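Local coordinates for regulation of enolase protein 1 (Saccharomyces cerevisiae, PDB 3O12) that functions in the galactose metabolic pathway through the GAL83 protein and may control the level of the enolase ENO1, at residues L96-G101 with G196-T201; A114-S119 with A123-V128. All coordinates share one frame; numbering follows the deposited sequence.

How the contacts relate
From the N terminus, the chain first enters contact 1 at 96-101, turns a corner at Gly101 and soon reaches 114-119. That strand folds back directly on 123-128, so contact 2 closes a tight beta hairpin. Only much later, after a long run of mostly strand, does 196-201 return to complete contact 1. Contact 2 is therefore nested wholly inside the large loop that contact 1 closes. The two are also neighbours in space: 96-101 lies beside 114-119, with probable hydrogen bonds linking Tyr97 and Asp98 to Ile118. Contact 2 builds one sheet from within, whereas contact 1 brings one strand of that sheet against the other sheet.

Contact 1. Residues L96-G101 with G196-T201; sequences LYDQAG and GGLKVT
Asp98 OD2, which lies 4.1 Å from Leu198 CD1, is gripped by two backbone amides: it accepts a hydrogen bond from Glu94 N and a weak one from Ser95 N. These bonds hold the carboxylate just before the short strand, with the CD1 methyl of Leu198 beside the oxygen at van der Waals distance; the Asp98 and Leu198 side chains run alongside each other, antiparallel. Leu198 takes its CG anti to the backbone N (chi1 169°), a setting that swings the isobutyl group beside its own carbonyl and brings CD2 to 3.5 Å from Gln99 O. One methyl thus meets a side chain and the other a peptide. Farther along, Ala100 CB meets both methyls of Val200, with CG1 and CG2 each 3.9 Å away. No hydrogen bond crosses the contact, and the CA atoms of Asp98 and Leu198 stand 7.0 Å apart, so this is a meeting of side chains between layers rather than a pairing of strands. Gln99 turns the other way. Its NE2 bends back to Tyr97 O at 3.3 Å, in the carbonyl plane though far from straight (139° at the hydrogen), while its OE1 is bonded to Lys113 NZ, so both ends of the buried amide have partners. The contact illustrates how two antiparallel sheets of a beta sandwich are joined: strand 99-100, between strands 110-119 and 185-191, comes against strand 199-208 of the seven-stranded sheet, and Val89 of the adjacent strand 83-91 touches both Ala100 and Val200.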
loop_
_atom_site.group_PDB
_atom_site.type_symbol
_atom_site.label_atom_id
_atom_site.label_comp_id
_atom_site.label_asym_id
_atom_site.label_seq_id
_atom_site.Cartn_x
_atom_site.Cartn_y
_atom_site.Cartn_z
ATOM N N LEU A 96 -12.953 -0.785 -12.108
ATOM C CA LEU A 96 -12.890 0.530 -11.485
ATOM C C LEU A 96 -12.656 0.439 -9.972
ATOM O O LEU A 96 -13.374 -0.263 -9.258
ATOM C CB LEU A 96 -14.174 1.317 -11.773
ATOM C CG LEU A 96 -14.260 2.739 -11.211
ATOM C CD1 LEU A 96 -13.210 3.645 -11.847
ATOM C CD2 LEU A 96 -15.658 3.315 -11.404
ATOM N N TYR A 97 -11.640 1.157 -9.505
ATOM C CA TYR A 97 -11.304 1.258 -8.082
ATOM C C TYR A 97 -10.475 0.098 -7.529
ATOM O O TYR A 97 -10.092 0.137 -6.364
ATOM C CB TYR A 97 -12.551 1.485 -7.216
ATOM C CG TYR A 97 -13.314 2.751 -7.546
ATOM C CD1 TYR A 97 -12.679 3.989 -7.545
ATOM C CD2 TYR A 97 -14.670 2.711 -7.843
ATOM C CE1 TYR A 97 -13.371 5.150 -7.842
ATOM C CE2 TYR A 97 -15.373 3.866 -8.140
ATOM C CZ TYR A 97 -14.719 5.083 -8.138
ATOM O OH TYR A 97 -15.415 6.237 -8.433
ATOM N N ASP A 98 -10.208 -0.924 -8.345
ATOM C CA ASP A 98 -9.285 -1.988 -7.948
ATOM C C ASP A 98 -7.953 -1.368 -7.562
ATOM O O ASP A 98 -7.410 -0.567 -8.318
ATOM C CB ASP A 98 -9.039 -2.966 -9.094
ATOM C CG ASP A 98 -10.181 -3.936 -9.297
ATOM O OD1 ASP A 98 -11.260 -3.737 -8.696
ATOM O OD2 ASP A 98 -9.989 -4.901 -10.066
ATOM N N GLN A 99 -7.419 -1.754 -6.404
ATOM C CA GLN A 99 -6.186 -1.171 -5.886
ATOM C C GLN A 99 -5.309 -2.219 -5.215
ATOM O O GLN A 99 -5.799 -3.096 -4.501
ATOM C CB GLN A 99 -6.474 -0.145 -4.781
ATOM C CG GLN A 99 -7.521 0.895 -5.056
ATOM C CD GLN A 99 -8.003 1.546 -3.771
ATOM O OE1 GLN A 99 -7.236 1.724 -2.812
ATOM N NE2 GLN A 99 -9.284 1.886 -3.734
ATOM N N ALA A 100 -4.004 -2.084 -5.392
ATOM C CA ALA A 100 -3.061 -2.859 -4.599
ATOM C C ALA A 100 -1.742 -2.115 -4.492
ATOM O O ALA A 100 -1.384 -1.316 -5.369
ATOM C CB ALA A 100 -2.865 -4.248 -5.193
ATOM N N GLY A 101 -1.020 -2.378 -3.412
ATOM C CA GLY A 101 0.261 -1.743 -3.195
ATOM C C GLY A 101 0.724 -1.920 -1.772
ATOM O O GLY A 101 0.750 -3.039 -1.246
ATOM N N GLY A 196 -15.775 -7.830 -5.258
ATOM C CA GLY A 196 -14.487 -8.366 -4.863
ATOM C C GLY A 196 -13.857 -9.196 -5.958
ATOM O O GLY A 196 -14.330 -9.204 -7.101
ATOM N N GLY A 197 -12.778 -9.891 -5.619
ATOM C CA GLY A 197 -12.195 -10.846 -6.540
ATOM C C GLY A 197 -10.858 -10.459 -7.147
ATOM O O GLY A 197 -10.328 -11.190 -7.983
ATOM N N LEU A 198 -10.305 -9.320 -6.741
ATOM C CA LEU A 198 -8.993 -8.927 -7.241
ATOM C C LEU A 198 -7.921 -9.859 -6.686
ATOM O O LEU A 198 -7.787 -10.003 -5.476
ATOM C CB LEU A 198 -8.666 -7.486 -6.847
ATOM C CG LEU A 198 -7.216 -7.052 -7.077
ATOM C CD1 LEU A 198 -6.889 -7.086 -8.559
ATOM C CD2 LEU A 198 -6.980 -5.658 -6.527
ATOM N N LYS A 199 -7.169 -10.498 -7.573
ATOM C CA LYS A 199 -6.096 -11.391 -7.155
ATOM C C LYS A 199 -4.756 -10.667 -7.191
ATOM O O LYS A 199 -4.411 -10.039 -8.189
ATOM C CB LYS A 199 -6.040 -12.630 -8.050
ATOM C CG LYS A 199 -7.340 -13.409 -8.126
ATOM C CD LYS A 199 -7.226 -14.542 -9.140
ATOM C CE LYS A 199 -8.575 -15.185 -9.427
ATOM N NZ LYS A 199 -9.092 -15.940 -8.257
ATOM N N VAL A 200 -4.008 -10.752 -6.094
ATOM C CA VAL A 200 -2.712 -10.089 -5.984
ATOM C C VAL A 200 -1.700 -10.973 -5.258
ATOM O O VAL A 200 -2.017 -11.571 -4.223
ATOM C CB VAL A 200 -2.815 -8.761 -5.194
ATOM C CG1 VAL A 200 -1.538 -7.942 -5.371
ATOM C CG2 VAL A 200 -4.030 -7.958 -5.626
ATOM N N THR A 201 -0.485 -11.051 -5.793
ATOM C CA THR A 201 0.623 -11.687 -5.091
ATOM C C THR A 201 1.666 -10.659 -4.662
ATOM O O THR A 201 2.103 -9.829 -5.460
ATOM C CB THR A 201 1.290 -12.766 -5.960
ATOM O OG1 THR A 201 0.349 -13.822 -6.190
ATOM C CG2 THR A 201 2.514 -13.336 -5.269
#

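Contact 2. Residues A114-S119 with A123-V128; sequences AGIEIS and AMLSSV. With EDO (1,2-ethanediol), chain F; EDO (1,2-ethanediol), chain I; EDO (1,2-ethanediol), chain G.
Gly115 pairs with Ser126 exactly where its own strand turns a corner, at a positive phi (156°) with an extended psi, a region open to glycine. The motif is a beta hairpin of strands 110-119 and 122-131, and its regular pairing survives the corner: Gly115 N donates to Ser126 O, and Ser126 N to Gly115 O, both at 2.9 Å, and Glu117 is paired in the same way with selenomethionine Met124. The axes of segments 116-119 and 123-128 nonetheless lie at 125°, well short of antiparallel.

One face is largely apolar. There Ile116 CG2 and Ile118 CD1 converge on Ala123 CB, the latter from 4.0 Å, while Leu125 CD1 lies 3.5 Å from Gly115 O; Ile161 and Val163 of strand 158-164, in the other sheet, touch this side at Ala114, Ser127 and Leu125. Ser127 OG adds a polar spot, bonded to a 1,2-ethanediol and to Arg174 NH1. On the opposite face polar groups join Met124. Glu117, its CG anti to the backbone N (chi1 178°) and its chain extended beyond, accepts a bond at OE2 from O1 of a second diol at 2.6 Å. Ser126 OG shares a hydrogen bond with a third diol and another with Trp136 NE1. These diols, probably from the crystallisation liquor, may mark a pocket. At the hairpin's turn end, Met124 CG lies 3.3 Å from Ser119 OG.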
loop_
_atom_site.group_PDB
_atom_site.type_symbol
_atom_site.label_atom_id
_atom_site.label_comp_id
_atom_site.label_asym_id
_atom_site.label_seq_id
_atom_site.Cartn_x
_atom_site.Cartn_y
_atom_site.Cartn_z
ATOM N N ALA A 114 -0.287 3.466 -1.185
ATOM C CA ALA A 114 0.255 3.819 -2.493
ATOM C C ALA A 114 0.332 2.584 -3.360
ATOM O O ALA A 114 0.547 1.486 -2.860
ATOM C CB ALA A 114 1.642 4.434 -2.343
ATOM N N GLY A 115 0.151 2.755 -4.657
ATOM C CA GLY A 115 0.252 1.636 -5.579
ATOM C C GLY A 115 -0.533 1.908 -6.834
ATOM O O GLY A 115 -0.657 3.061 -7.244
ATOM N N ILE A 116 -1.050 0.851 -7.445
ATOM C CA ILE A 116 -1.840 0.983 -8.660
ATOM C C ILE A 116 -3.317 0.986 -8.311
ATOM O O ILE A 116 -3.761 0.282 -7.401
ATOM C CB ILE A 116 -1.521 -0.144 -9.648
ATOM C CG1 ILE A 116 -0.135 0.072 -10.251
ATOM C CG2 ILE A 116 -2.580 -0.221 -10.751
ATOM C CD1 ILE A 116 -0.029 1.313 -11.121
ATOM N N GLU A 117 -4.073 1.811 -9.022
ATOM C CA GLU A 117 -5.506 1.896 -8.820
ATOM C C GLU A 117 -6.129 2.129 -10.178
ATOM O O GLU A 117 -5.555 2.829 -11.011
ATOM C CB GLU A 117 -5.844 3.069 -7.908
ATOM C CG GLU A 117 -7.328 3.263 -7.676
ATOM C CD GLU A 117 -7.630 4.550 -6.944
ATOM O OE1 GLU A 117 -6.830 5.501 -7.071
ATOM O OE2 GLU A 117 -8.667 4.610 -6.249
ATOM N N ILE A 118 -7.291 1.540 -10.412
ATOM C CA ILE A 118 -8.022 1.839 -11.643
ATOM C C ILE A 118 -8.986 3.000 -11.405
ATOM O O ILE A 118 -9.983 2.854 -10.702
ATOM C CB ILE A 118 -8.794 0.619 -12.162
ATOM C CG1 ILE A 118 -7.876 -0.601 -12.254
ATOM C CG2 ILE A 118 -9.418 0.922 -13.516
ATOM C CD1 ILE A 118 -6.561 -0.332 -12.947
ATOM N N SER A 119 -8.669 4.160 -11.973
ATOM C CA SER A 119 -9.523 5.335 -11.839
ATOM C C SER A 119 -9.444 6.174 -13.104
ATOM O O SER A 119 -8.438 6.146 -13.816
ATOM C CB SER A 119 -9.124 6.170 -10.620
ATOM O OG SER A 119 -7.860 6.784 -10.804
ATOM N N ALA A 123 -4.844 2.436 -15.623
ATOM C CA ALA A 123 -4.103 2.033 -14.433
ATOM C C ALA A 123 -3.315 3.251 -13.971
ATOM O O ALA A 123 -2.493 3.801 -14.718
ATOM C CB ALA A 123 -3.175 0.887 -14.740
HETATM N N MSE A 124 -3.603 3.691 -12.756
HETATM C CA MSE A 124 -3.015 4.901 -12.207
HETATM C C MSE A 124 -2.046 4.560 -11.094
HETATM O O MSE A 124 -2.324 3.689 -10.279
HETATM C CB MSE A 124 -4.116 5.775 -11.618
HETATM C CG MSE A 124 -5.199 6.125 -12.608
HETATM SE SE MSE A 124 -4.647 7.565 -13.790
HETATM C CE MSE A 124 -5.006 9.070 -12.625
ATOM N N LEU A 125 -0.904 5.237 -11.074
ATOM C CA LEU A 125 -0.061 5.237 -9.887
ATOM C C LEU A 125 -0.635 6.289 -8.955
ATOM O O LEU A 125 -0.736 7.465 -9.296
ATOM C CB LEU A 125 1.394 5.552 -10.235
ATOM C CG LEU A 125 2.385 5.384 -9.073
ATOM C CD1 LEU A 125 2.402 3.956 -8.578
ATOM C CD2 LEU A 125 3.780 5.828 -9.484
ATOM N N SER A 126 -1.009 5.846 -7.768
ATOM C CA SER A 126 -1.808 6.644 -6.859
ATOM C C SER A 126 -1.251 6.554 -5.454
ATOM O O SER A 126 -0.705 5.523 -5.048
ATOM C CB SER A 126 -3.241 6.110 -6.877
ATOM O OG SER A 126 -4.054 6.742 -5.912
ATOM N N SER A 127 -1.382 7.629 -4.696
ATOM C CA SER A 127 -1.086 7.589 -3.275
ATOM C C SER A 127 -2.083 8.423 -2.508
ATOM O O SER A 127 -2.573 9.436 -3.015
ATOM C CB SER A 127 0.349 8.032 -2.967
ATOM O OG SER A 127 0.586 9.359 -3.361
ATOM N N VAL A 128 -2.398 7.982 -1.297
ATOM C CA VAL A 128 -3.297 8.707 -0.415
ATOM C C VAL A 128 -2.630 8.832 0.938
ATOM O O VAL A 128 -2.332 7.822 1.579
ATOM C CB VAL A 128 -4.644 7.998 -0.252
ATOM C CG1 VAL A 128 -5.557 8.793 0.710
ATOM C CG2 VAL A 128 -5.329 7.826 -1.602
HETATM C C1 EDO F . -3.404 3.252 -3.463
HETATM O O1 EDO F . -3.453 2.649 -4.764
HETATM C C2 EDO F . -3.568 4.766 -3.562
HETATM O O2 EDO F . -4.874 5.056 -4.061
HETATM C C1 EDO I . 1.414 9.617 -8.172
HETATM O O1 EDO I . 2.013 10.917 -8.203
HETATM C C2 EDO I . 0.577 9.481 -6.907
HETATM O O2 EDO I . 1.301 10.015 -5.796
HETATM C C1 EDO G . -8.067 6.308 -3.610
HETATM O O1 EDO G . -7.331 5.184 -4.102
HETATM C C2 EDO G . -8.997 5.850 -2.496
HETATM O O2 EDO G . -9.719 4.671 -2.880
#